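Local structure of transcriptional regulator (NtrC family) (Aquifex aeolicus, 3DZD) at residues A[310-315]-A[352-357]; A[171-176]-A[180-185]; A[185-190]-A[232-237]; A[146-151]-A[263-268]. The protein probably couples ATP hydrolysis by its AAA+ domain to activation of sigma54-dependent transcription, under control of a receiver domain, and is captured here in an inactive state. All coordinates share one frame; numbering follows the deposited sequence.

Overall arrangement
Contacts 2, 3 and 4 belong to the P-loop ATPase core and reach one parallel sheet, whereas contact 1 lies in the helical lid, its centre about 26 Å from that of contact 2. Contacts 1 and 4 are buried, contact 3 partly so, and contact 2 is at the surface. Strand 182-186 serves both contact 2 and contact 3, which share Leu185. Contacts 2 and 4, with centres about 8 Å apart, pack against each other where Ile172 meets Ile267. Chemistry follows place: aliphatic packing beside ADP in contact 1, imidazole against phenyl in contact 2, a water bridge beside thiol packing in contact 3, and guanidinium-to-carbonyl bonds in contact 4.

Contact 1 of 4, residues A[310-315]-A[352-357]; sequences LLAEYF and NLIERA. With ADP (adenosine-5'-diphosphate), chain C.
Ile354 packs helix 346-359 against helix 307-322 in the AAA+ lid, the small helical domain that closes over the nucleotide. Start at its CB, which sits 4.0 Å from CB of Phe315. From there the side chain forks. The CG2 branch, anti to the backbone N, presses on the same Phe315 CB at 3.8 Å and also reaches the carbonyl carbon of that residue. The other branch leaves through CG1, and its terminal CD1 comes to 4.1 Å from CB of Ala312, one turn earlier on helix 307-322. The side-chain contacts are aliphatic, although CG2 also lies against backbone atoms of Ala312 and Phe315, and Leu316 adds to the packing around Ile354.

Phe315 faces two ways. Its CB belongs to the helix interface, but the ring leads off toward ADP, with CZ 3.9 Å from N3 of the adenine. Tyr314 CD2 lies over one face of that ring, offset toward the rim. Tyr314 itself brings CE2 to 3.9 Å from adenine C2. Helix 307-322 lines the adenine side of the ADP pocket, and Lys351 of helix 346-359 also bonds the nucleotide through NZ. Leu311 brings CD2 to 3.6 Å from adenine N1.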
loop_
_atom_site.group_PDB
_atom_site.type_symbol
_atom_site.label_atom_id
_atom_site.label_comp_id
_atom_site.label_asym_id
_atom_site.label_seq_id
_atom_site.Cartn_x
_atom_site.Cartn_y
_atom_site.Cartn_z
ATOM N N LEU A 310 18.051 -15.014 20.889
ATOM C CA LEU A 310 16.861 -15.249 20.075
ATOM C C LEU A 310 16.878 -14.330 18.871
ATOM O O LEU A 310 16.645 -14.760 17.743
ATOM C CB LEU A 310 15.575 -15.014 20.880
ATOM C CG LEU A 310 15.271 -16.037 21.979
ATOM C CD1 LEU A 310 13.886 -15.811 22.564
ATOM C CD2 LEU A 310 15.385 -17.448 21.430
ATOM N N LEU A 311 17.166 -13.064 19.129
ATOM C CA LEU A 311 17.179 -12.056 18.099
ATOM C C LEU A 311 18.306 -12.318 17.097
ATOM O O LEU A 311 18.113 -12.186 15.878
ATOM C CB LEU A 311 17.310 -10.673 18.735
ATOM C CG LEU A 311 16.018 -10.189 19.398
ATOM C CD1 LEU A 311 16.259 -9.065 20.401
ATOM C CD2 LEU A 311 15.017 -9.761 18.319
ATOM N N ALA A 312 19.476 -12.690 17.613
ATOM C CA ALA A 312 20.623 -12.973 16.762
ATOM C C ALA A 312 20.303 -14.102 15.789
ATOM O O ALA A 312 20.626 -14.027 14.601
ATOM C CB ALA A 312 21.852 -13.326 17.607
ATOM N N GLU A 313 19.682 -15.155 16.305
ATOM C CA GLU A 313 19.345 -16.309 15.492
ATOM C C GLU A 313 18.293 -15.927 14.459
ATOM O O GLU A 313 18.322 -16.400 13.327
ATOM C CB GLU A 313 18.853 -17.454 16.379
ATOM C CG GLU A 313 19.959 -18.068 17.226
ATOM C CD GLU A 313 19.442 -19.018 18.291
ATOM O OE1 GLU A 313 18.262 -18.895 18.693
ATOM O OE2 GLU A 313 20.225 -19.888 18.732
ATOM N N TYR A 314 17.378 -15.053 14.856
ATOM C CA TYR A 314 16.321 -14.595 13.969
ATOM C C TYR A 314 16.909 -13.772 12.821
ATOM O O TYR A 314 16.485 -13.903 11.665
ATOM C CB TYR A 314 15.288 -13.790 14.764
ATOM C CG TYR A 314 14.356 -12.914 13.943
ATOM C CD1 TYR A 314 13.174 -13.417 13.411
ATOM C CD2 TYR A 314 14.644 -11.577 13.736
ATOM C CE1 TYR A 314 12.322 -12.614 12.671
ATOM C CE2 TYR A 314 13.804 -10.769 13.004
ATOM C CZ TYR A 314 12.650 -11.291 12.474
ATOM O OH TYR A 314 11.826 -10.461 11.754
ATOM N N PHE A 315 17.887 -12.925 13.136
ATOM C CA PHE A 315 18.501 -12.086 12.110
ATOM C C PHE A 315 19.450 -12.905 11.232
ATOM O O PHE A 315 19.484 -12.742 10.016
ATOM C CB PHE A 315 19.220 -10.875 12.733
ATOM C CG PHE A 315 18.282 -9.843 13.316
ATOM C CD1 PHE A 315 17.261 -9.293 12.546
ATOM C CD2 PHE A 315 18.413 -9.427 14.637
ATOM C CE1 PHE A 315 16.384 -8.354 13.083
ATOM C CE2 PHE A 315 17.556 -8.478 15.175
ATOM C CZ PHE A 315 16.535 -7.945 14.406
ATOM N N ASN A 352 22.256 -4.790 12.739
ATOM C CA ASN A 352 23.292 -4.362 11.841
ATOM C C ASN A 352 24.573 -5.164 12.024
ATOM O O ASN A 352 25.277 -5.437 11.058
ATOM C CB ASN A 352 23.569 -2.881 12.034
ATOM C CG ASN A 352 24.851 -2.450 11.364
ATOM O OD1 ASN A 352 25.933 -2.603 11.919
ATOM N ND2 ASN A 352 24.732 -1.913 10.161
ATOM N N LEU A 353 24.869 -5.550 13.260
ATOM C CA LEU A 353 26.058 -6.348 13.528
ATOM C C LEU A 353 25.950 -7.760 12.939
ATOM O O LEU A 353 26.941 -8.330 12.499
ATOM C CB LEU A 353 26.355 -6.407 15.033
ATOM C CG LEU A 353 27.488 -7.361 15.409
ATOM C CD1 LEU A 353 28.495 -6.705 16.335
ATOM C CD2 LEU A 353 26.951 -8.635 16.037
ATOM N N ILE A 354 24.746 -8.319 12.929
ATOM C CA ILE A 354 24.541 -9.675 12.431
ATOM C C ILE A 354 24.487 -9.644 10.916
ATOM O O ILE A 354 24.892 -10.599 10.255
ATOM C CB ILE A 354 23.221 -10.293 12.947
ATOM C CG1 ILE A 354 23.264 -10.489 14.465
ATOM C CG2 ILE A 354 22.950 -11.623 12.277
ATOM C CD1 ILE A 354 24.327 -11.462 14.929
ATOM N N GLU A 355 23.983 -8.543 10.370
ATOM C CA GLU A 355 23.837 -8.432 8.929
ATOM C C GLU A 355 25.225 -8.333 8.338
ATOM O O GLU A 355 25.504 -8.862 7.259
ATOM C CB GLU A 355 23.031 -7.197 8.545
ATOM C CG GLU A 355 22.708 -7.160 7.061
ATOM C CD GLU A 355 22.358 -5.775 6.550
ATOM O OE1 GLU A 355 22.554 -4.791 7.284
ATOM O OE2 GLU A 355 21.893 -5.668 5.397
ATOM N N ARG A 356 26.085 -7.641 9.073
ATOM C CA ARG A 356 27.474 -7.492 8.701
ATOM C C ARG A 356 28.113 -8.873 8.657
ATOM O O ARG A 356 28.706 -9.262 7.659
ATOM C CB ARG A 356 28.181 -6.605 9.720
ATOM C CG ARG A 356 29.684 -6.600 9.619
ATOM C CD ARG A 356 30.178 -5.522 8.680
ATOM N NE ARG A 356 31.632 -5.387 8.788
ATOM C CZ ARG A 356 32.425 -4.943 7.818
ATOM N NH1 ARG A 356 31.918 -4.585 6.641
ATOM N NH2 ARG A 356 33.731 -4.869 8.027
ATOM N N ALA A 357 27.962 -9.616 9.746
ATOM C CA ALA A 357 28.510 -10.959 9.841
ATOM C C ALA A 357 28.171 -11.817 8.621
ATOM O O ALA A 357 29.018 -12.542 8.121
ATOM C CB ALA A 357 28.017 -11.629 11.111
HETATM P PB ADP C . 13.051 2.127 17.560
HETATM O O1B ADP C . 11.740 2.213 16.805
HETATM O O2B ADP C . 13.946 3.337 17.406
HETATM O O3B ADP C . 12.910 1.724 18.997
HETATM P PA ADP C . 13.542 0.057 15.586
HETATM O O1A ADP C . 12.530 -1.011 15.896
HETATM O O2A ADP C . 13.223 1.015 14.457
HETATM O O3A ADP C . 13.879 0.870 16.948
HETATM O "O5'" ADP C . 14.944 -0.652 15.239
HETATM C "C5'" ADP C . 15.117 -2.050 15.426
HETATM C "C4'" ADP C . 15.379 -2.774 14.121
HETATM O "O4'" ADP C . 15.367 -4.161 14.436
HETATM C "C3'" ADP C . 14.213 -2.601 13.171
HETATM O "O3'" ADP C . 14.641 -2.948 11.850
HETATM C "C2'" ADP C . 13.204 -3.643 13.577
HETATM O "O2'" ADP C . 12.659 -4.175 12.367
HETATM C "C1'" ADP C . 14.054 -4.709 14.236
HETATM N N9 ADP C . 13.512 -5.110 15.551
HETATM C C8 ADP C . 13.488 -4.339 16.654
HETATM N N7 ADP C . 12.961 -4.995 17.706
HETATM C C5 ADP C . 12.635 -6.226 17.276
HETATM C C6 ADP C . 12.021 -7.425 17.885
HETATM N N6 ADP C . 11.655 -7.429 19.195
HETATM N N1 ADP C . 11.854 -8.505 17.100
HETATM C C2 ADP C . 12.226 -8.498 15.806
HETATM N N3 ADP C . 12.781 -7.444 15.182
HETATM C C4 ADP C . 13.006 -6.300 15.857
#

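Contact 2 of 4, residues A[171-176]-A[180-185]; sequences LIHRYS and GAFVDL
His173 and Phe182 meet between helix 165-176 and edge strand 182-186 of the P-loop ATPase core, where the chain leaves the helix that follows the P-loop and turns into the next strand. Their side chains run past each other in opposite directions. The planes make an angle of 57° with centroids 5.9 Å apart, an oblique pairing, neither stacked nor edge-to-face. Instead, each ring is met by the base of the other side chain: Phe182 CB stands over one face of the imidazole, offset toward the rim and 4.0 Å from His173 CD2, while Phe182 CD1 reaches His173 CB at 3.8 Å.

With CG anti to the backbone N (chi1 172°), the imidazole extends from the helix toward the strand, bringing its outer edge to the loop. There Gly180 O lies near the ring plane, 3.2 Å from His173 CE1. The ring's rotation is probably fixed by ND1, which is hydrogen-bonded to Thr225 OG1 on the neighbouring strand 225-229. Cutting this side chain back to an alanine removes the imidazole and is likely to leave Thr225 OG1 without that mate and a gap beside the Phe182 ring. At the end of the helix, Ser176 OG donates to His173 O over 2.8 Å, in the carbonyl plane and on a lone pair.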
loop_
_atom_site.group_PDB
_atom_site.type_symbol
_atom_site.label_atom_id
_atom_site.label_comp_id
_atom_site.label_asym_id
_atom_site.label_seq_id
_atom_site.Cartn_x
_atom_site.Cartn_y
_atom_site.Cartn_z
ATOM N N LEU A 171 1.982 -3.287 15.801
ATOM C CA LEU A 171 1.222 -4.346 16.439
ATOM C C LEU A 171 -0.072 -3.770 16.966
ATOM O O LEU A 171 -1.145 -4.312 16.710
ATOM C CB LEU A 171 2.024 -4.993 17.568
ATOM C CG LEU A 171 3.181 -5.872 17.073
ATOM C CD1 LEU A 171 3.957 -6.486 18.240
ATOM C CD2 LEU A 171 2.672 -6.964 16.127
ATOM N N ILE A 172 0.032 -2.659 17.694
ATOM C CA ILE A 172 -1.136 -2.008 18.290
ATOM C C ILE A 172 -2.159 -1.648 17.213
ATOM O O ILE A 172 -3.344 -1.929 17.360
ATOM C CB ILE A 172 -0.739 -0.728 19.076
ATOM C CG1 ILE A 172 -0.022 -1.089 20.385
ATOM C CG2 ILE A 172 -1.961 0.137 19.354
ATOM C CD1 ILE A 172 0.666 0.086 21.045
ATOM N N HIS A 173 -1.695 -1.024 16.136
ATOM C CA HIS A 173 -2.564 -0.680 15.022
ATOM C C HIS A 173 -3.260 -1.936 14.493
ATOM O O HIS A 173 -4.490 -2.005 14.431
ATOM C CB HIS A 173 -1.766 0.002 13.915
ATOM C CG HIS A 173 -2.549 0.224 12.657
ATOM N ND1 HIS A 173 -3.585 1.130 12.574
ATOM C CD2 HIS A 173 -2.451 -0.351 11.433
ATOM C CE1 HIS A 173 -4.093 1.104 11.353
ATOM N NE2 HIS A 173 -3.419 0.217 10.641
ATOM N N ARG A 174 -2.456 -2.930 14.132
ATOM C CA ARG A 174 -2.954 -4.231 13.693
ATOM C C ARG A 174 -4.098 -4.769 14.558
ATOM O O ARG A 174 -5.139 -5.158 14.039
ATOM C CB ARG A 174 -1.810 -5.245 13.678
ATOM C CG ARG A 174 -2.169 -6.575 13.046
ATOM C CD ARG A 174 -2.340 -6.421 11.546
ATOM N NE ARG A 174 -1.196 -5.755 10.925
ATOM C CZ ARG A 174 -0.156 -6.398 10.401
ATOM N NH1 ARG A 174 -0.117 -7.723 10.424
ATOM N NH2 ARG A 174 0.845 -5.718 9.853
ATOM N N TYR A 175 -3.893 -4.798 15.873
ATOM C CA TYR A 175 -4.881 -5.352 16.803
ATOM C C TYR A 175 -6.075 -4.429 17.025
ATOM O O TYR A 175 -7.167 -4.894 17.348
ATOM C CB TYR A 175 -4.235 -5.685 18.152
ATOM C CG TYR A 175 -3.225 -6.813 18.096
ATOM C CD1 TYR A 175 -2.335 -6.922 17.034
ATOM C CD2 TYR A 175 -3.145 -7.759 19.113
ATOM C CE1 TYR A 175 -1.405 -7.946 16.975
ATOM C CE2 TYR A 175 -2.210 -8.788 19.064
ATOM C CZ TYR A 175 -1.345 -8.875 17.991
ATOM O OH TYR A 175 -0.410 -9.888 17.925
ATOM N N SER A 176 -5.864 -3.125 16.860
ATOM C CA SER A 176 -6.929 -2.148 17.057
ATOM C C SER A 176 -8.088 -2.418 16.101
ATOM O O SER A 176 -9.253 -2.198 16.443
ATOM C CB SER A 176 -6.413 -0.712 16.863
ATOM O OG SER A 176 -6.426 -0.336 15.494
ATOM N N GLY A 180 -8.001 2.322 8.431
ATOM C CA GLY A 180 -7.133 3.320 7.839
ATOM C C GLY A 180 -5.667 2.926 7.904
ATOM O O GLY A 180 -5.316 1.878 8.444
ATOM N N ALA A 181 -4.809 3.788 7.368
ATOM C CA ALA A 181 -3.393 3.478 7.210
ATOM C C ALA A 181 -2.577 3.716 8.476
ATOM O O ALA A 181 -3.011 4.421 9.396
ATOM C CB ALA A 181 -2.807 4.283 6.053
ATOM N N PHE A 182 -1.391 3.112 8.502
ATOM C CA PHE A 182 -0.400 3.369 9.540
ATOM C C PHE A 182 0.567 4.398 8.991
ATOM O O PHE A 182 1.362 4.105 8.101
ATOM C CB PHE A 182 0.346 2.090 9.929
ATOM C CG PHE A 182 1.353 2.282 11.048
ATOM C CD1 PHE A 182 0.969 2.152 12.383
ATOM C CD2 PHE A 182 2.690 2.586 10.764
ATOM C CE1 PHE A 182 1.892 2.326 13.411
ATOM C CE2 PHE A 182 3.619 2.765 11.788
ATOM C CZ PHE A 182 3.222 2.634 13.113
ATOM N N VAL A 183 0.477 5.612 9.511
ATOM C CA VAL A 183 1.313 6.712 9.061
ATOM C C VAL A 183 2.373 6.994 10.124
ATOM O O VAL A 183 2.045 7.347 11.253
ATOM C CB VAL A 183 0.456 7.972 8.845
ATOM C CG1 VAL A 183 1.308 9.141 8.400
ATOM C CG2 VAL A 183 -0.636 7.693 7.838
ATOM N N ASP A 184 3.648 6.822 9.799
ATOM C CA ASP A 184 4.661 7.184 10.781
ATOM C C ASP A 184 5.406 8.461 10.412
ATOM O O ASP A 184 5.793 8.670 9.265
ATOM C CB ASP A 184 5.606 6.022 11.101
ATOM C CG ASP A 184 6.521 5.661 9.951
ATOM O OD1 ASP A 184 6.537 6.389 8.937
ATOM O OD2 ASP A 184 7.233 4.636 10.072
ATOM N N LEU A 185 5.555 9.334 11.398
ATOM C CA LEU A 185 6.312 10.563 11.230
ATOM C C LEU A 185 7.482 10.592 12.210
ATOM O O LEU A 185 7.296 10.448 13.424
ATOM C CB LEU A 185 5.416 11.780 11.454
ATOM C CG LEU A 185 6.158 13.118 11.426
ATOM C CD1 LEU A 185 7.029 13.219 10.167
ATOM C CD2 LEU A 185 5.196 14.290 11.508
#

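Contact 3 of 4, residues A[185-190]-A[232-237]; sequences LNCASI and GELDQR
Cys187 and Leu234 make the apolar part of this contact. The thiol SG rests 3.6 Å from Leu234 CD2, and Cys187 CB lies 3.8 Å from the same methyl, so one branch of the leucine lies against the whole cysteine side chain. With chi1 at -75°, Leu234 CG stands beside its backbone N and 3.9 Å from Cys187 SG, CD2 being the nearer branch. Next to it, Ala188 CB touches Glu233 CG at 3.7 Å, a meeting of methyl and methylene in which the carboxylate takes no part. The glutamate is bent at chi2 and carries its acid away to a salt bridge between OE2 and Lys272.

The polar link is indirect. One water donates to Cys187 O and to Glu233 O, each at 2.9 Å, and so ties the two backbones together through their carbonyls.

Within 185-190, Asn186 OD1 accepts from two successive amides. Ala188 N approaches in the carbonyl plane at 3.0 Å, while Ser189 N, at 2.9 Å, comes from well above that plane. This grip holds the turn by which the chain leaves strand 182-186. Lys321 of the second subunit bonds Ala188 O, so the turn also faces the dimer partner. The bond from Ala188 N closes an Asx turn, and the one from Ser189 N extends it to an Asx motif, set at the end of an edge strand of the P-loop ATPase sheet.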
loop_
_atom_site.group_PDB
_atom_site.type_symbol
_atom_site.label_atom_id
_atom_site.label_comp_id
_atom_site.label_asym_id
_atom_site.label_seq_id
_atom_site.Cartn_x
_atom_site.Cartn_y
_atom_site.Cartn_z
ATOM N N LEU A 185 5.555 9.334 11.398
ATOM C CA LEU A 185 6.312 10.563 11.230
ATOM C C LEU A 185 7.482 10.592 12.210
ATOM O O LEU A 185 7.296 10.448 13.424
ATOM C CB LEU A 185 5.416 11.780 11.454
ATOM C CG LEU A 185 6.158 13.118 11.426
ATOM C CD1 LEU A 185 7.029 13.219 10.167
ATOM C CD2 LEU A 185 5.196 14.290 11.508
ATOM N N ASN A 186 8.684 10.766 11.677
ATOM C CA ASN A 186 9.871 10.893 12.506
ATOM C C ASN A 186 10.117 12.362 12.796
ATOM O O ASN A 186 10.357 13.145 11.885
ATOM C CB ASN A 186 11.077 10.283 11.802
ATOM C CG ASN A 186 12.269 10.115 12.722
ATOM O OD1 ASN A 186 12.572 10.989 13.539
ATOM N ND2 ASN A 186 12.960 8.988 12.588
ATOM N N CYS A 187 10.051 12.737 14.065
ATOM C CA CYS A 187 10.066 14.146 14.424
ATOM C C CYS A 187 11.476 14.695 14.582
ATOM O O CYS A 187 11.660 15.879 14.862
ATOM C CB CYS A 187 9.248 14.376 15.691
ATOM S SG CYS A 187 7.525 13.818 15.548
ATOM N N ALA A 188 12.467 13.831 14.395
ATOM C CA ALA A 188 13.860 14.240 14.499
ATOM C C ALA A 188 14.543 14.159 13.141
ATOM O O ALA A 188 15.181 15.115 12.705
ATOM C CB ALA A 188 14.588 13.385 15.515
ATOM N N SER A 189 14.398 13.014 12.479
ATOM C CA SER A 189 14.952 12.801 11.143
ATOM C C SER A 189 14.508 13.882 10.163
ATOM O O SER A 189 15.049 13.997 9.063
ATOM C CB SER A 189 14.540 11.429 10.609
ATOM O OG SER A 189 15.012 11.233 9.287
ATOM N N ILE A 190 13.513 14.665 10.571
ATOM C CA ILE A 190 12.977 15.748 9.759
ATOM C C ILE A 190 13.535 17.093 10.229
ATOM O O ILE A 190 13.706 17.313 11.430
ATOM C CB ILE A 190 11.436 15.770 9.833
ATOM C CG1 ILE A 190 10.857 14.482 9.244
ATOM C CG2 ILE A 190 10.870 16.974 9.109
ATOM C CD1 ILE A 190 11.088 14.329 7.762
ATOM N N GLY A 232 9.257 13.999 21.359
ATOM C CA GLY A 232 9.977 14.975 22.164
ATOM C C GLY A 232 10.782 15.994 21.360
ATOM O O GLY A 232 11.164 17.040 21.880
ATOM N N GLU A 233 11.033 15.695 20.085
ATOM C CA GLU A 233 11.825 16.577 19.229
ATOM C C GLU A 233 11.006 17.615 18.474
ATOM O O GLU A 233 11.532 18.294 17.599
ATOM C CB GLU A 233 12.627 15.766 18.216
ATOM C CG GLU A 233 13.616 14.805 18.825
ATOM C CD GLU A 233 14.676 15.493 19.663
ATOM O OE1 GLU A 233 14.741 16.744 19.660
ATOM O OE2 GLU A 233 15.454 14.770 20.326
ATOM N N LEU A 234 9.725 17.739 18.804
ATOM C CA LEU A 234 8.851 18.685 18.117
ATOM C C LEU A 234 9.031 20.102 18.641
ATOM O O LEU A 234 9.091 20.312 19.855
ATOM C CB LEU A 234 7.380 18.289 18.288
ATOM C CG LEU A 234 6.814 17.118 17.495
ATOM C CD1 LEU A 234 5.363 16.892 17.886
ATOM C CD2 LEU A 234 6.942 17.373 16.006
ATOM N N ASP A 235 9.089 21.068 17.726
ATOM C CA ASP A 235 9.087 22.482 18.086
ATOM C C ASP A 235 7.967 22.744 19.078
ATOM O O ASP A 235 6.920 22.107 19.016
ATOM C CB ASP A 235 8.861 23.354 16.845
ATOM C CG ASP A 235 9.960 23.198 15.803
ATOM O OD1 ASP A 235 10.863 22.355 15.997
ATOM O OD2 ASP A 235 9.918 23.922 14.786
ATOM N N GLN A 236 8.170 23.686 19.990
ATOM C CA GLN A 236 7.115 24.010 20.938
ATOM C C GLN A 236 5.987 24.743 20.225
ATOM O O GLN A 236 4.936 25.023 20.806
ATOM C CB GLN A 236 7.650 24.820 22.118
ATOM C CG GLN A 236 6.704 24.835 23.309
ATOM C CD GLN A 236 7.405 24.518 24.614
ATOM O OE1 GLN A 236 8.618 24.300 24.640
ATOM N NE2 GLN A 236 6.645 24.482 25.703
ATOM N N ARG A 237 6.215 25.038 18.951
ATOM C CA ARG A 237 5.192 25.623 18.100
ATOM C C ARG A 237 4.299 24.523 17.545
ATOM O O ARG A 237 3.072 24.636 17.565
ATOM C CB ARG A 237 5.838 26.407 16.954
ATOM C CG ARG A 237 4.839 27.063 16.026
ATOM C CD ARG A 237 5.412 28.317 15.378
ATOM N NE ARG A 237 4.352 29.143 14.810
ATOM C CZ ARG A 237 3.741 28.863 13.666
ATOM N NH1 ARG A 237 4.097 27.786 12.977
ATOM N NH2 ARG A 237 2.778 29.651 13.212
HETATM O O HOH W 1 10.559 18.508 14.914
#

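Contact 4 of 4, residues A[146-151]-A[263-268]; sequences PKIAKS and DIRVIS
Arg265 lays one face of its guanidinium against Ser151 O, which stands 3.0 Å above the plane toward the rim; the angles there are too poor for hydrogen bonds. The bonds are made at the edge. NH2 donates to Ile148 O at 3.0 Å with a 158° N-H...O angle, the acceptor almost exactly in the guanidinium plane. NH1 reaches Ala149 O at 3.1 Å, tilted somewhat out of that plane. Both carbonyls lie at the C-terminal end of helix 136-149, where the helix dipole would probably favour a positive charge, in the P-loop ATPase core, where this helix packs beside strand 265-270. A bend at chi2 (-85°) turns the chain toward the carbonyls, and NE bonds Ala153 O just beyond the helix. A leucine in its place would probably leave the carbonyls of Ile148 and Ala149 without these donors in a buried setting. Ile148 crosses the arginine at about a right angle, its CG2 3.8 Å from NH2.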
loop_
_atom_site.group_PDB
_atom_site.type_symbol
_atom_site.label_atom_id
_atom_site.label_comp_id
_atom_site.label_asym_id
_atom_site.label_seq_id
_atom_site.Cartn_x
_atom_site.Cartn_y
_atom_site.Cartn_z
ATOM N N PRO A 146 -2.707 -6.187 23.134
ATOM C CA PRO A 146 -4.064 -6.451 22.642
ATOM C C PRO A 146 -5.146 -5.797 23.511
ATOM O O PRO A 146 -6.231 -5.484 23.013
ATOM C CB PRO A 146 -4.175 -7.983 22.721
ATOM C CG PRO A 146 -2.775 -8.480 22.837
ATOM C CD PRO A 146 -2.037 -7.418 23.581
ATOM N N LYS A 147 -4.849 -5.600 24.792
ATOM C CA LYS A 147 -5.773 -4.939 25.708
ATOM C C LYS A 147 -5.839 -3.427 25.468
ATOM O O LYS A 147 -6.897 -2.810 25.587
ATOM C CB LYS A 147 -5.346 -5.202 27.146
ATOM C CG LYS A 147 -5.323 -6.669 27.527
ATOM C CD LYS A 147 -4.875 -6.848 28.970
ATOM C CE LYS A 147 -5.095 -8.276 29.440
ATOM N NZ LYS A 147 -5.003 -8.399 30.928
ATOM N N ILE A 148 -4.690 -2.843 25.140
ATOM C CA ILE A 148 -4.563 -1.418 24.878
ATOM C C ILE A 148 -5.175 -1.048 23.530
ATOM O O ILE A 148 -5.743 0.028 23.369
ATOM C CB ILE A 148 -3.067 -1.035 24.815
ATOM C CG1 ILE A 148 -2.426 -1.111 26.190
ATOM C CG2 ILE A 148 -2.871 0.354 24.268
ATOM C CD1 ILE A 148 -1.011 -0.602 26.184
ATOM N N ALA A 149 -5.059 -1.962 22.570
ATOM C CA ALA A 149 -5.227 -1.634 21.158
ATOM C C ALA A 149 -6.630 -1.265 20.703
ATOM O O ALA A 149 -6.784 -0.490 19.762
ATOM C CB ALA A 149 -4.693 -2.757 20.296
ATOM N N LYS A 150 -7.650 -1.828 21.334
ATOM C CA LYS A 150 -9.000 -1.615 20.836
ATOM C C LYS A 150 -9.595 -0.305 21.335
ATOM O O LYS A 150 -10.731 0.038 21.013
ATOM C CB LYS A 150 -9.903 -2.815 21.134
ATOM C CG LYS A 150 -9.615 -4.013 20.231
ATOM C CD LYS A 150 -10.810 -4.950 20.117
ATOM C CE LYS A 150 -10.598 -6.000 19.028
ATOM N NZ LYS A 150 -10.454 -5.395 17.672
ATOM N N SER A 151 -8.809 0.434 22.106
ATOM C CA SER A 151 -9.208 1.762 22.537
ATOM C C SER A 151 -8.813 2.788 21.486
ATOM O O SER A 151 -8.094 2.472 20.538
ATOM C CB SER A 151 -8.546 2.104 23.866
ATOM O OG SER A 151 -8.999 3.358 24.330
ATOM N N ASP A 263 -9.826 11.522 12.020
ATOM C CA ASP A 263 -10.137 10.514 13.005
ATOM C C ASP A 263 -8.914 9.618 13.097
ATOM O O ASP A 263 -8.763 8.682 12.320
ATOM C CB ASP A 263 -11.378 9.735 12.575
ATOM C CG ASP A 263 -11.593 8.477 13.388
ATOM O OD1 ASP A 263 -11.639 8.550 14.636
ATOM O OD2 ASP A 263 -11.727 7.405 12.763
ATOM N N ILE A 264 -8.023 9.929 14.029
ATOM C CA ILE A 264 -6.779 9.191 14.152
ATOM C C ILE A 264 -6.595 8.660 15.554
ATOM O O ILE A 264 -6.976 9.297 16.527
ATOM C CB ILE A 264 -5.573 10.077 13.825
ATOM C CG1 ILE A 264 -5.650 11.376 14.624
ATOM C CG2 ILE A 264 -5.516 10.382 12.335
ATOM C CD1 ILE A 264 -4.878 12.513 13.999
ATOM N N ARG A 265 -6.021 7.471 15.644
ATOM C CA ARG A 265 -5.506 6.965 16.903
ATOM C C ARG A 265 -4.031 7.340 16.946
ATOM O O ARG A 265 -3.266 6.992 16.049
ATOM C CB ARG A 265 -5.681 5.455 16.981
ATOM C CG ARG A 265 -5.760 4.916 18.386
ATOM C CD ARG A 265 -4.374 4.664 18.972
ATOM N NE ARG A 265 -4.495 4.174 20.342
ATOM C CZ ARG A 265 -4.843 2.930 20.656
ATOM N NH1 ARG A 265 -5.098 2.051 19.694
ATOM N NH2 ARG A 265 -4.947 2.572 21.928
ATOM N N VAL A 266 -3.643 8.074 17.978
ATOM C CA VAL A 266 -2.293 8.596 18.077
ATOM C C VAL A 266 -1.397 7.712 18.926
ATOM O O VAL A 266 -1.693 7.446 20.095
ATOM C CB VAL A 266 -2.294 10.001 18.684
ATOM C CG1 VAL A 266 -0.866 10.513 18.823
ATOM C CG2 VAL A 266 -3.135 10.935 17.826
ATOM N N ILE A 267 -0.303 7.255 18.328
ATOM C CA ILE A 267 0.714 6.528 19.077
ATOM C C ILE A 267 2.015 7.309 19.000
ATOM O O ILE A 267 2.429 7.729 17.914
ATOM C CB ILE A 267 0.941 5.097 18.545
ATOM C CG1 ILE A 267 -0.376 4.310 18.559
ATOM C CG2 ILE A 267 2.010 4.394 19.373
ATOM C CD1 ILE A 267 -0.242 2.869 18.098
ATOM N N SER A 268 2.649 7.502 20.151
ATOM C CA SER A 268 3.865 8.289 20.228
ATOM C C SER A 268 4.973 7.482 20.844
ATOM O O SER A 268 4.725 6.527 21.572
ATOM C CB SER A 268 3.631 9.524 21.089
ATOM O OG SER A 268 2.608 10.308 20.529
#